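Local coordinates for protein eukaryotic translation initiation factor 2A (Schizosaccharomyces pombe, PDB 3WJ9) that probably directs the binding of methionyl-tRNAi to 40S ribosomal subunits in the early steps of translating a small number of specific mRNAs, at residues N129-C134 against F171-G176; S194-S199 against L207-F212; Q219-A224 against V274-D279; G226-V231 against N243-T248. All blocks are in the same frame, centred on the assembly; numbering follows the deposited sequence.

How the contacts relate
All four contacts belong to the beta-propeller part of the longer factor, and together they illustrate how such a fold is built both within and between its sheets. Contacts 1 and 3 join the innermost strands of successive sheets, their centres about 12 and 11 Å from the centre of the chain. Contacts 2 and 4 are hairpins lying farther out, their centres about 23 and 18 Å from it. Contacts 3 and 4 are the closest pair (centres about 9 Å apart), sharing one sheet through strands 220-222 and 228-233. Contacts 2 and 4, about 10 Å apart between centres, meet where F212 packs on Y244. Contact 1 reaches contact 3 through P175 and W222.

Contact 1: N129-C134 against F171-G176; sequences NLQYTC and FALSPG
The carboxamide of Q131 carries the polar part of this contact, holding two backbone groups of 171-176 at once. Its OE1 accepts the N-H of L173 at 2.8 Å, with the donor in the carbonyl plane of the amide. Its NE2 donates to F171 O at 3.3 Å, close to its own amide plane but well above the carbonyl plane of F171 (52°). With OE1 and NE2 both engaged, the rotation of the amide is probably set. It also stacks: the Q131 amide and F171 ring planes are only 11° apart, and NE2 lies over one ring face, offset toward the rim, 3.3 Å from F171 CZ. Beyond CG the glutamine chain runs extended (chi2 -172°), which carries the amide across the gap between the strands. Replaced by an alanine, Q131 would probably leave L173 N and F171 O without these mates and one face of the F171 ring without its flat neighbour.

Van der Waals contacts complete the join. L173 CD2 rests 3.8 Å from Q131 CB and also touches Y132 O. An apolar contact brings C134 SG to 3.7 Å from P175 CB. A140 and L142 of strand 138-143 also touch F171. No backbone ladder links the two segments, although 131-134 and 171-176 run almost the same way; side chains bridge the innermost strands of two neighbouring sheets, as between the blades of a beta-propeller.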
loop_
_atom_site.group_PDB
_atom_site.type_symbol
_atom_site.label_atom_id
_atom_site.label_comp_id
_atom_site.label_asym_id
_atom_site.label_seq_id
_atom_site.Cartn_x
_atom_site.Cartn_y
_atom_site.Cartn_z
ATOM N N ASN A 129 -2.599 -3.779 10.914
ATOM C CA ASN A 129 -3.045 -2.435 11.266
ATOM C C ASN A 129 -4.554 -2.253 11.176
ATOM O O ASN A 129 -5.250 -3.036 10.529
ATOM C CB ASN A 129 -2.355 -1.403 10.369
ATOM C CG ASN A 129 -2.336 -0.013 10.979
ATOM O OD1 ASN A 129 -3.129 0.299 11.867
ATOM N ND2 ASN A 129 -1.432 0.831 10.499
ATOM N N LEU A 130 -5.053 -1.217 11.842
ATOM C CA LEU A 130 -6.428 -0.784 11.662
ATOM C C LEU A 130 -6.569 -0.142 10.293
ATOM O O LEU A 130 -5.660 0.544 9.830
ATOM C CB LEU A 130 -6.841 0.208 12.750
ATOM C CG LEU A 130 -6.778 -0.245 14.205
ATOM C CD1 LEU A 130 -6.897 0.949 15.137
ATOM C CD2 LEU A 130 -7.900 -1.230 14.443
ATOM N N GLN A 131 -7.703 -0.370 9.642
ATOM C CA GLN A 131 -8.014 0.351 8.418
ATOM C C GLN A 131 -8.746 1.626 8.805
ATOM O O GLN A 131 -9.285 1.726 9.905
ATOM C CB GLN A 131 -8.856 -0.500 7.467
ATOM C CG GLN A 131 -8.243 -1.852 7.146
ATOM C CD GLN A 131 -8.994 -2.590 6.058
ATOM O OE1 GLN A 131 -9.747 -1.992 5.290
ATOM N NE2 GLN A 131 -8.804 -3.902 5.995
ATOM N N TYR A 132 -8.753 2.606 7.910
ATOM C CA TYR A 132 -9.383 3.884 8.208
ATOM C C TYR A 132 -10.237 4.379 7.054
ATOM O O TYR A 132 -10.086 3.937 5.916
ATOM C CB TYR A 132 -8.329 4.945 8.534
ATOM C CG TYR A 132 -7.587 4.747 9.838
ATOM C CD1 TYR A 132 -6.564 3.814 9.949
ATOM C CD2 TYR A 132 -7.903 5.508 10.955
ATOM C CE1 TYR A 132 -5.884 3.636 11.139
ATOM C CE2 TYR A 132 -7.228 5.338 12.150
ATOM C CZ TYR A 132 -6.220 4.402 12.236
ATOM O OH TYR A 132 -5.546 4.229 13.423
ATOM N N THR A 133 -11.138 5.304 7.364
ATOM C CA THR A 133 -11.843 6.060 6.343
ATOM C C THR A 133 -10.934 7.206 5.913
ATOM O O THR A 133 -9.964 7.513 6.602
ATOM C CB THR A 133 -13.188 6.599 6.855
ATOM O OG1 THR A 133 -12.969 7.412 8.014
ATOM C CG2 THR A 133 -14.106 5.447 7.227
ATOM N N CYS A 134 -11.233 7.830 4.780
ATOM C CA CYS A 134 -10.382 8.900 4.265
ATOM C C CYS A 134 -10.428 10.154 5.133
ATOM O O CYS A 134 -9.445 10.891 5.216
ATOM C CB CYS A 134 -10.770 9.251 2.828
ATOM S SG CYS A 134 -10.044 8.158 1.593
ATOM N N PHE A 171 -11.453 -8.535 5.220
ATOM C CA PHE A 171 -12.313 -7.408 4.853
ATOM C C PHE A 171 -11.497 -6.255 4.258
ATOM O O PHE A 171 -10.270 -6.270 4.319
ATOM C CB PHE A 171 -13.085 -6.915 6.076
ATOM C CG PHE A 171 -12.266 -6.048 6.988
ATOM C CD1 PHE A 171 -11.229 -6.591 7.724
ATOM C CD2 PHE A 171 -12.526 -4.693 7.107
ATOM C CE1 PHE A 171 -10.464 -5.802 8.559
ATOM C CE2 PHE A 171 -11.765 -3.900 7.944
ATOM C CZ PHE A 171 -10.732 -4.455 8.672
ATOM N N ALA A 172 -12.179 -5.259 3.696
ATOM C CA ALA A 172 -11.510 -4.074 3.157
ATOM C C ALA A 172 -12.452 -2.873 3.092
ATOM O O ALA A 172 -13.546 -2.963 2.537
ATOM C CB ALA A 172 -10.938 -4.366 1.775
ATOM N N LEU A 173 -12.016 -1.749 3.654
ATOM C CA LEU A 173 -12.831 -0.535 3.699
ATOM C C LEU A 173 -12.892 0.178 2.350
ATOM O O LEU A 173 -12.202 -0.205 1.405
ATOM C CB LEU A 173 -12.295 0.426 4.763
ATOM C CG LEU A 173 -12.990 0.428 6.125
ATOM C CD1 LEU A 173 -13.154 -0.986 6.646
ATOM C CD2 LEU A 173 -12.211 1.272 7.121
ATOM N N SER A 174 -13.722 1.215 2.271
ATOM C CA SER A 174 -13.827 2.031 1.065
ATOM C C SER A 174 -13.237 3.420 1.295
ATOM O O SER A 174 -13.513 4.055 2.314
ATOM C CB SER A 174 -15.288 2.142 0.616
ATOM O OG SER A 174 -15.433 3.059 -0.454
ATOM N N PRO A 175 -12.419 3.897 0.343
ATOM C CA PRO A 175 -11.785 5.214 0.437
ATOM C C PRO A 175 -12.607 6.314 -0.231
ATOM O O PRO A 175 -12.072 7.368 -0.568
ATOM C CB PRO A 175 -10.454 5.006 -0.292
ATOM C CG PRO A 175 -10.684 3.818 -1.223
ATOM C CD PRO A 175 -12.026 3.199 -0.892
ATOM N N GLY A 176 -13.898 6.067 -0.418
ATOM C CA GLY A 176 -14.775 7.058 -1.013
ATOM C C GLY A 176 -15.100 8.179 -0.048
ATOM O O GLY A 176 -14.604 8.201 1.078
#

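Contact 2: S194-S199 against L207-F212; sequences SVRTYS and LSQKTF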
loop_
_atom_site.group_PDB
_atom_site.type_symbol
_atom_site.label_atom_id
_atom_site.label_comp_id
_atom_site.label_asym_id
_atom_site.label_seq_id
_atom_site.Cartn_x
_atom_site.Cartn_y
_atom_site.Cartn_z
ATOM N N SER A 194 -17.894 -16.434 0.088
ATOM C CA SER A 194 -18.804 -15.337 -0.218
ATOM C C SER A 194 -18.158 -13.965 -0.041
ATOM O O SER A 194 -17.253 -13.789 0.774
ATOM C CB SER A 194 -20.058 -15.434 0.654
ATOM O OG SER A 194 -20.964 -14.387 0.355
ATOM N N VAL A 195 -18.641 -13.000 -0.820
ATOM C CA VAL A 195 -18.187 -11.617 -0.748
ATOM C C VAL A 195 -19.387 -10.700 -0.515
ATOM O O VAL A 195 -20.449 -10.898 -1.102
ATOM C CB VAL A 195 -17.444 -11.196 -2.037
ATOM C CG1 VAL A 195 -17.170 -9.699 -2.053
ATOM C CG2 VAL A 195 -16.149 -11.979 -2.185
ATOM N N ARG A 196 -19.212 -9.697 0.342
ATOM C CA ARG A 196 -20.314 -8.834 0.756
ATOM C C ARG A 196 -19.916 -7.357 0.845
ATOM O O ARG A 196 -18.806 -7.029 1.259
ATOM C CB ARG A 196 -20.854 -9.304 2.109
ATOM C CG ARG A 196 -22.356 -9.261 2.193
ATOM C CD ARG A 196 -22.941 -10.522 1.626
ATOM N NE ARG A 196 -22.688 -11.686 2.459
ATOM C CZ ARG A 196 -23.413 -11.989 3.527
ATOM N NH1 ARG A 196 -24.445 -11.225 3.860
ATOM N NH2 ARG A 196 -23.127 -13.064 4.245
ATOM N N THR A 197 -20.822 -6.464 0.456
ATOM C CA THR A 197 -20.582 -5.034 0.647
ATOM C C THR A 197 -21.691 -4.400 1.482
ATOM O O THR A 197 -22.859 -4.778 1.377
ATOM C CB THR A 197 -20.474 -4.272 -0.690
ATOM O OG1 THR A 197 -21.748 -4.260 -1.342
ATOM C CG2 THR A 197 -19.442 -4.926 -1.603
ATOM N N TYR A 198 -21.311 -3.436 2.314
ATOM C CA TYR A 198 -22.251 -2.730 3.176
ATOM C C TYR A 198 -21.929 -1.244 3.249
ATOM O O TYR A 198 -20.761 -0.856 3.291
ATOM C CB TYR A 198 -22.235 -3.315 4.593
ATOM C CG TYR A 198 -22.970 -4.624 4.757
ATOM C CD1 TYR A 198 -22.331 -5.834 4.527
ATOM C CD2 TYR A 198 -24.293 -4.653 5.178
ATOM C CE1 TYR A 198 -22.994 -7.033 4.687
ATOM C CE2 TYR A 198 -24.963 -5.849 5.345
ATOM C CZ TYR A 198 -24.309 -7.037 5.094
ATOM O OH TYR A 198 -24.970 -8.233 5.255
ATOM N N SER A 199 -22.963 -0.412 3.268
ATOM C CA SER A 199 -22.789 0.988 3.628
ATOM C C SER A 199 -22.699 1.063 5.146
ATOM O O SER A 199 -23.394 0.322 5.845
ATOM C CB SER A 199 -23.938 1.851 3.097
ATOM O OG SER A 199 -23.754 3.214 3.437
ATOM N N LEU A 207 -25.513 -4.231 0.289
ATOM C CA LEU A 207 -25.509 -3.612 -1.026
ATOM C C LEU A 207 -25.119 -4.650 -2.071
ATOM O O LEU A 207 -25.367 -4.472 -3.260
ATOM C CB LEU A 207 -24.566 -2.408 -1.055
ATOM C CG LEU A 207 -24.869 -1.317 -0.024
ATOM C CD1 LEU A 207 -24.025 -0.074 -0.266
ATOM C CD2 LEU A 207 -26.350 -0.962 -0.013
ATOM N N SER A 208 -24.524 -5.744 -1.608
ATOM C CA SER A 208 -24.166 -6.861 -2.473
ATOM C C SER A 208 -24.090 -8.137 -1.652
ATOM O O SER A 208 -23.588 -8.119 -0.537
ATOM C CB SER A 208 -22.831 -6.593 -3.174
ATOM O OG SER A 208 -22.249 -7.782 -3.676
ATOM N N GLN A 209 -24.592 -9.248 -2.180
ATOM C CA GLN A 209 -24.442 -10.507 -1.460
ATOM C C GLN A 209 -24.180 -11.629 -2.451
ATOM O O GLN A 209 -25.096 -12.205 -3.035
ATOM C CB GLN A 209 -25.666 -10.788 -0.572
ATOM C CG GLN A 209 -25.864 -12.255 -0.159
ATOM C CD GLN A 209 -26.840 -12.413 0.993
ATOM O OE1 GLN A 209 -27.904 -11.794 1.012
ATOM N NE2 GLN A 209 -26.460 -13.221 1.982
ATOM N N LYS A 210 -22.896 -11.893 -2.670
ATOM C CA LYS A 210 -22.455 -12.815 -3.711
ATOM C C LYS A 210 -21.678 -13.980 -3.093
ATOM O O LYS A 210 -21.070 -13.838 -2.033
ATOM C CB LYS A 210 -21.584 -12.081 -4.742
ATOM C CG LYS A 210 -22.226 -10.853 -5.426
ATOM C CD LYS A 210 -23.748 -10.861 -5.481
ATOM C CE LYS A 210 -24.300 -9.753 -6.346
ATOM N NZ LYS A 210 -25.678 -9.380 -5.908
ATOM N N THR A 211 -21.705 -15.134 -3.749
ATOM C CA THR A 211 -20.963 -16.289 -3.253
ATOM C C THR A 211 -20.040 -16.853 -4.337
ATOM O O THR A 211 -20.297 -16.697 -5.533
ATOM C CB THR A 211 -21.918 -17.390 -2.724
ATOM O OG1 THR A 211 -21.217 -18.245 -1.814
ATOM C CG2 THR A 211 -22.494 -18.211 -3.849
ATOM N N PHE A 212 -18.947 -17.481 -3.907
ATOM C CA PHE A 212 -17.911 -17.954 -4.823
ATOM C C PHE A 212 -17.347 -19.313 -4.411
ATOM O O PHE A 212 -17.247 -19.622 -3.229
ATOM C CB PHE A 212 -16.776 -16.930 -4.915
ATOM C CG PHE A 212 -17.216 -15.577 -5.400
ATOM C CD1 PHE A 212 -17.643 -14.610 -4.505
ATOM C CD2 PHE A 212 -17.205 -15.271 -6.752
ATOM C CE1 PHE A 212 -18.053 -13.366 -4.947
ATOM C CE2 PHE A 212 -17.611 -14.026 -7.199
ATOM C CZ PHE A 212 -18.035 -13.073 -6.295
#
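A classic beta bulge interrupts this hairpin where L207 and S208 both face T197. L207 N donates to T197 O at 2.9 Å, whereas the bond from T197 N to S208 O, 3.4 Å long, is weak. Past the bulge the antiparallel register is regular: V195 and K210 form a hydrogen-bonded pair, with V195 N to K210 O at 2.8 Å and K210 N to V195 O at 3.1 Å, the latter nearly along the C=O axis.

On the face bearing S194, R196 and Q209, the R196 and Q209 chains run alongside each other, pointing the same way. Bends at chi2 and chi3 (85° and 70°) fold the R196 chain over its partner strand, bringing CD to 3.3 Å from S208 O and laying the guanidinium against the Q209 amide, their planes 17° apart. Q209 NE2 sits over one guanidinium face, toward its rim and 3.4 Å from R196 NH1. A serine in place of R196 has no flat group to lay against the Q209 amide, which would probably be left freer to turn.

On the other side of the sheet V195 CG2 packs 3.6 Å from F212 CE1, and the F212 ring goes on to meet Y244. The polar links described here thus run through the main chain of V195, T197, L207, S208 and K210, while R196 NH1 and Q209 NE2, both donors, add contact without a hydrogen bond.

Contact 3: Q219-A224 against V274-D279; sequences QFKWNA and VCWNAD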
loop_
_atom_site.group_PDB
_atom_site.type_symbol
_atom_site.label_atom_id
_atom_site.label_comp_id
_atom_site.label_asym_id
_atom_site.label_seq_id
_atom_site.Cartn_x
_atom_site.Cartn_y
_atom_site.Cartn_z
ATOM N N GLN A 219 -8.880 -11.167 -2.701
ATOM C CA GLN A 219 -8.112 -9.928 -2.751
ATOM C C GLN A 219 -9.001 -8.772 -3.202
ATOM O O GLN A 219 -9.602 -8.821 -4.273
ATOM C CB GLN A 219 -6.907 -10.076 -3.685
ATOM C CG GLN A 219 -5.903 -8.942 -3.596
ATOM C CD GLN A 219 -4.547 -9.327 -4.155
ATOM O OE1 GLN A 219 -4.325 -10.476 -4.535
ATOM N NE2 GLN A 219 -3.629 -8.367 -4.203
ATOM N N PHE A 220 -9.086 -7.734 -2.373
ATOM C CA PHE A 220 -9.926 -6.579 -2.671
ATOM C C PHE A 220 -9.119 -5.420 -3.239
ATOM O O PHE A 220 -7.965 -5.214 -2.865
ATOM C CB PHE A 220 -10.672 -6.121 -1.416
ATOM C CG PHE A 220 -11.911 -6.916 -1.125
ATOM C CD1 PHE A 220 -12.985 -6.889 -1.996
ATOM C CD2 PHE A 220 -12.004 -7.683 0.022
ATOM C CE1 PHE A 220 -14.127 -7.615 -1.733
ATOM C CE2 PHE A 220 -13.145 -8.413 0.291
ATOM C CZ PHE A 220 -14.209 -8.379 -0.587
ATOM N N LYS A 221 -9.734 -4.657 -4.137
ATOM C CA LYS A 221 -9.061 -3.519 -4.753
ATOM C C LYS A 221 -10.026 -2.385 -5.087
ATOM O O LYS A 221 -10.440 -2.233 -6.236
ATOM C CB LYS A 221 -8.322 -3.959 -6.018
ATOM C CG LYS A 221 -6.880 -3.493 -6.093
ATOM C CD LYS A 221 -5.918 -4.647 -5.868
ATOM C CE LYS A 221 -4.479 -4.170 -5.822
ATOM N NZ LYS A 221 -3.527 -5.303 -5.672
ATOM N N TRP A 222 -10.378 -1.592 -4.078
ATOM C CA TRP A 222 -11.184 -0.393 -4.292
ATOM C C TRP A 222 -10.400 0.623 -5.124
ATOM O O TRP A 222 -9.174 0.548 -5.210
ATOM C CB TRP A 222 -11.604 0.235 -2.957
ATOM C CG TRP A 222 -12.791 -0.406 -2.291
ATOM C CD1 TRP A 222 -12.769 -1.350 -1.305
ATOM C CD2 TRP A 222 -14.174 -0.134 -2.551
ATOM N NE1 TRP A 222 -14.050 -1.687 -0.940
ATOM C CE2 TRP A 222 -14.933 -0.954 -1.693
ATOM C CE3 TRP A 222 -14.846 0.722 -3.428
ATOM C CZ2 TRP A 222 -16.324 -0.947 -1.687
ATOM C CZ3 TRP A 222 -16.228 0.724 -3.425
ATOM C CH2 TRP A 222 -16.952 -0.101 -2.559
ATOM N N ASN A 223 -11.107 1.567 -5.740
ATOM C CA ASN A 223 -10.449 2.678 -6.418
ATOM C C ASN A 223 -10.562 3.948 -5.580
ATOM O O ASN A 223 -11.321 3.981 -4.610
ATOM C CB ASN A 223 -11.034 2.893 -7.819
ATOM C CG ASN A 223 -12.551 2.939 -7.828
ATOM O OD1 ASN A 223 -13.211 2.211 -7.090
ATOM N ND2 ASN A 223 -13.112 3.799 -8.671
ATOM N N ALA A 224 -9.800 4.978 -5.951
ATOM C CA ALA A 224 -9.764 6.244 -5.214
ATOM C C ALA A 224 -11.166 6.751 -4.905
ATOM O O ALA A 224 -11.435 7.248 -3.811
ATOM C CB ALA A 224 -8.986 7.290 -5.998
ATOM N N VAL A 274 -2.487 -6.452 -10.545
ATOM C CA VAL A 274 -3.768 -5.783 -10.752
ATOM C C VAL A 274 -3.690 -4.372 -10.168
ATOM O O VAL A 274 -3.272 -4.193 -9.026
ATOM C CB VAL A 274 -4.937 -6.561 -10.112
ATOM C CG1 VAL A 274 -6.264 -6.010 -10.594
ATOM C CG2 VAL A 274 -4.838 -8.045 -10.444
ATOM N N CYS A 275 -4.077 -3.372 -10.954
ATOM C CA CYS A 275 -3.887 -1.982 -10.545
ATOM C C CYS A 275 -4.925 -1.032 -11.143
ATOM O O CYS A 275 -5.186 -1.059 -12.345
ATOM C CB CYS A 275 -2.481 -1.517 -10.934
ATOM S SG CYS A 275 -1.994 0.084 -10.252
ATOM N N TRP A 276 -5.511 -0.194 -10.292
ATOM C CA TRP A 276 -6.424 0.853 -10.738
ATOM C C TRP A 276 -5.645 2.036 -11.301
ATOM O O TRP A 276 -4.418 2.058 -11.253
ATOM C CB TRP A 276 -7.315 1.327 -9.585
ATOM C CG TRP A 276 -8.438 0.397 -9.246
ATOM C CD1 TRP A 276 -8.432 -0.586 -8.303
ATOM C CD2 TRP A 276 -9.741 0.376 -9.841
ATOM N NE1 TRP A 276 -9.648 -1.225 -8.277
ATOM C CE2 TRP A 276 -10.469 -0.651 -9.211
ATOM C CE3 TRP A 276 -10.361 1.125 -10.845
ATOM C CZ2 TRP A 276 -11.785 -0.950 -9.554
ATOM C CZ3 TRP A 276 -11.667 0.827 -11.183
ATOM C CH2 TRP A 276 -12.365 -0.201 -10.540
ATOM N N ASN A 277 -6.362 3.019 -11.836
ATOM C CA ASN A 277 -5.740 4.282 -12.219
ATOM C C ASN A 277 -6.061 5.344 -11.179
ATOM O O ASN A 277 -7.100 5.281 -10.521
ATOM C CB ASN A 277 -6.210 4.733 -13.603
ATOM C CG ASN A 277 -5.233 5.675 -14.275
ATOM O OD1 ASN A 277 -4.417 6.317 -13.615
ATOM N ND2 ASN A 277 -5.309 5.759 -15.599
ATOM N N ALA A 278 -5.166 6.316 -11.032
ATOM C CA ALA A 278 -5.322 7.375 -10.038
ATOM C C ALA A 278 -6.639 8.140 -10.196
ATOM O O ALA A 278 -7.260 8.527 -9.207
ATOM C CB ALA A 278 -4.144 8.333 -10.109
ATOM N N ASP A 279 -7.065 8.345 -11.440
ATOM C CA ASP A 279 -8.314 9.052 -11.720
ATOM C C ASP A 279 -9.536 8.142 -11.572
ATOM O O ASP A 279 -10.668 8.565 -11.819
ATOM C CB ASP A 279 -8.283 9.660 -13.126
ATOM C CG ASP A 279 -7.964 8.636 -14.206
ATOM O OD1 ASP A 279 -7.964 7.423 -13.908
ATOM O OD2 ASP A 279 -7.722 9.046 -15.360
#
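K221 reaches W276 first through CB, and its chain can be followed atom by atom. CB lies at the edge of the indole, in its plane, 3.8 Å from W276 NE1. CG is 4.0 Å from W276 CD1. The bend at chi2 (107°) then sends the chain toward the V274 carbonyl of the next sheet: CD approaches V274 O, CE comes to 3.4 Å from that same V274 O, and NZ ends 3.5 Å from it. At the indole edge K221 O also receives the N-H of W276 NE1, although the modelled separation is too short to be trusted in detail.

Strands 220-222 and 271-276 are the innermost strands of successive propeller sheets, the second belonging to WD repeat 2. Segments 220-222 and 274-276 run in nearly the same direction, 18° apart, and their axes stay 8.0 Å from each other at closest approach, so the gap is bridged by side chains, above all by W276.

N223 occupies one face of that indole. Its CB makes a CH-pi contact, 3.7 Å from the centroid of the W276 six-membered ring, and its amide is stacked beyond, the two planes 20° apart, with N223 CG 4.1 Å from W276 CZ3. N223 OD1 is meanwhile held by S228 N, which helps to fix that amide over the ring. Farther along, A224 CB rests 3.8 Å from A278 O.

Contact 4: G226-V231 against N243-T248; sequences GTSLLV and NYYGET
The Y245 ring has L230 CD2 over one face and main-chain atoms of L229 at its edge. CD2 of L230 makes a CH-pi contact, 4.0 Å from the centroid of the Y245 ring and 24° off its normal, offset toward the rim. At the edge, near the ring plane, lie L229 O and, by the hydroxyl, S228 CB. A chi1 of -162°, with CG opposite the backbone N, turns the Y245 ring back toward the partner strand, its edge to L229; W276 of the neighbouring sheet touches it too. V231 O approaches the other flat group, the Y244 ring, obliquely.

These strands, 228-231 and 243-247, form an antiparallel beta hairpin within one propeller sheet, their axes 4.4 Å apart at closest. L229 and G246 are a hydrogen-bonded pair: G246 N reaches L229 O at 2.7 Å nearly straight, while the return bond from L229 N to G246 O is weak. In the next such pair V231 N donates to Y244 O at 2.9 Å, from above the carbonyl plane.

V231 CB and Y244 CB pack at 4.1 Å on the face bearing L229. On the face bearing Y245, E247 CG lies 3.5 Å from S228 OG, a hydroxyl hydrogen-bonded to N299 OD1.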
loop_
_atom_site.group_PDB
_atom_site.type_symbol
_atom_site.label_atom_id
_atom_site.label_comp_id
_atom_site.label_asym_id
_atom_site.label_seq_id
_atom_site.Cartn_x
_atom_site.Cartn_y
_atom_site.Cartn_z
ATOM N N GLY A 226 -14.623 5.557 -3.950
ATOM C CA GLY A 226 -15.169 4.349 -3.354
ATOM C C GLY A 226 -16.473 3.889 -3.976
ATOM O O GLY A 226 -17.480 3.732 -3.284
ATOM N N THR A 227 -16.450 3.651 -5.282
ATOM C CA THR A 227 -17.649 3.251 -6.007
ATOM C C THR A 227 -17.521 1.838 -6.568
ATOM O O THR A 227 -18.448 1.035 -6.467
ATOM C CB THR A 227 -17.954 4.227 -7.160
ATOM O OG1 THR A 227 -16.881 4.199 -8.109
ATOM C CG2 THR A 227 -18.115 5.642 -6.628
ATOM N N SER A 228 -16.367 1.540 -7.156
ATOM C CA SER A 228 -16.147 0.250 -7.801
ATOM C C SER A 228 -15.160 -0.609 -7.016
ATOM O O SER A 228 -14.369 -0.089 -6.234
ATOM C CB SER A 228 -15.649 0.461 -9.228
ATOM O OG SER A 228 -16.598 1.183 -9.993
ATOM N N LEU A 229 -15.194 -1.922 -7.225
ATOM C CA LEU A 229 -14.366 -2.814 -6.418
ATOM C C LEU A 229 -13.984 -4.122 -7.109
ATOM O O LEU A 229 -14.841 -4.967 -7.383
ATOM C CB LEU A 229 -15.083 -3.131 -5.106
ATOM C CG LEU A 229 -14.461 -4.236 -4.256
ATOM C CD1 LEU A 229 -13.099 -3.817 -3.723
ATOM C CD2 LEU A 229 -15.402 -4.598 -3.132
ATOM N N LEU A 230 -12.689 -4.288 -7.359
ATOM C CA LEU A 230 -12.158 -5.517 -7.943
ATOM C C LEU A 230 -12.007 -6.617 -6.894
ATOM O O LEU A 230 -11.595 -6.358 -5.762
ATOM C CB LEU A 230 -10.807 -5.253 -8.605
ATOM C CG LEU A 230 -10.796 -4.367 -9.849
ATOM C CD1 LEU A 230 -9.372 -4.110 -10.304
ATOM C CD2 LEU A 230 -11.600 -5.004 -10.967
ATOM N N VAL A 231 -12.339 -7.844 -7.283
ATOM C CA VAL A 231 -12.253 -8.998 -6.391
ATOM C C VAL A 231 -11.457 -10.121 -7.055
ATOM O O VAL A 231 -11.674 -10.436 -8.222
ATOM C CB VAL A 231 -13.654 -9.516 -6.002
ATOM C CG1 VAL A 231 -13.545 -10.626 -4.971
ATOM C CG2 VAL A 231 -14.520 -8.379 -5.469
ATOM N N ASN A 243 -10.585 -14.054 -11.449
ATOM C CA ASN A 243 -10.771 -12.648 -11.110
ATOM C C ASN A 243 -12.227 -12.191 -11.249
ATOM O O ASN A 243 -12.858 -12.433 -12.276
ATOM C CB ASN A 243 -9.867 -11.799 -12.005
ATOM C CG ASN A 243 -9.774 -10.359 -11.552
ATOM O OD1 ASN A 243 -9.808 -10.067 -10.358
ATOM N ND2 ASN A 243 -9.651 -9.447 -12.509
ATOM N N TYR A 244 -12.758 -11.531 -10.219
ATOM C CA TYR A 244 -14.144 -11.047 -10.243
ATOM C C TYR A 244 -14.240 -9.531 -10.066
ATOM O O TYR A 244 -13.236 -8.855 -9.845
ATOM C CB TYR A 244 -14.974 -11.740 -9.160
ATOM C CG TYR A 244 -14.933 -13.246 -9.235
ATOM C CD1 TYR A 244 -15.706 -13.939 -10.159
ATOM C CD2 TYR A 244 -14.118 -13.975 -8.385
ATOM C CE1 TYR A 244 -15.666 -15.319 -10.230
ATOM C CE2 TYR A 244 -14.071 -15.351 -8.449
ATOM C CZ TYR A 244 -14.845 -16.019 -9.371
ATOM O OH TYR A 244 -14.797 -17.392 -9.432
ATOM N N TYR A 245 -15.458 -9.005 -10.164
ATOM C CA TYR A 245 -15.696 -7.567 -10.063
ATOM C C TYR A 245 -16.999 -7.283 -9.315
ATOM O O TYR A 245 -18.018 -7.923 -9.565
ATOM C CB TYR A 245 -15.737 -6.937 -11.461
ATOM C CG TYR A 245 -15.558 -5.428 -11.502
ATOM C CD1 TYR A 245 -15.182 -4.712 -10.374
ATOM C CD2 TYR A 245 -15.762 -4.724 -12.683
ATOM C CE1 TYR A 245 -15.017 -3.338 -10.418
ATOM C CE2 TYR A 245 -15.599 -3.355 -12.737
ATOM C CZ TYR A 245 -15.228 -2.667 -11.604
ATOM O OH TYR A 245 -15.067 -1.304 -11.666
ATOM N N GLY A 246 -16.952 -6.325 -8.393
ATOM C CA GLY A 246 -18.133 -5.875 -7.676
ATOM C C GLY A 246 -18.252 -4.364 -7.757
ATOM O O GLY A 246 -17.261 -3.653 -7.606
ATOM N N GLU A 247 -19.461 -3.866 -7.990
ATOM C CA GLU A 247 -19.650 -2.442 -8.243
ATOM C C GLU A 247 -20.817 -1.860 -7.452
ATOM O O GLU A 247 -21.965 -1.939 -7.883
ATOM C CB GLU A 247 -19.865 -2.208 -9.740
ATOM C CG GLU A 247 -19.445 -0.838 -10.233
ATOM C CD GLU A 247 -19.322 -0.786 -11.743
ATOM O OE1 GLU A 247 -19.153 -1.858 -12.362
ATOM O OE2 GLU A 247 -19.395 0.324 -12.311
ATOM N N THR A 248 -20.515 -1.269 -6.299
ATOM C CA THR A 248 -21.540 -0.669 -5.448
ATOM C C THR A 248 -21.500 0.853 -5.514
ATOM O O THR A 248 -21.432 1.526 -4.486
ATOM C CB THR A 248 -21.384 -1.103 -3.983
ATOM O OG1 THR A 248 -20.257 -0.438 -3.399
ATOM C CG2 THR A 248 -21.172 -2.599 -3.906
#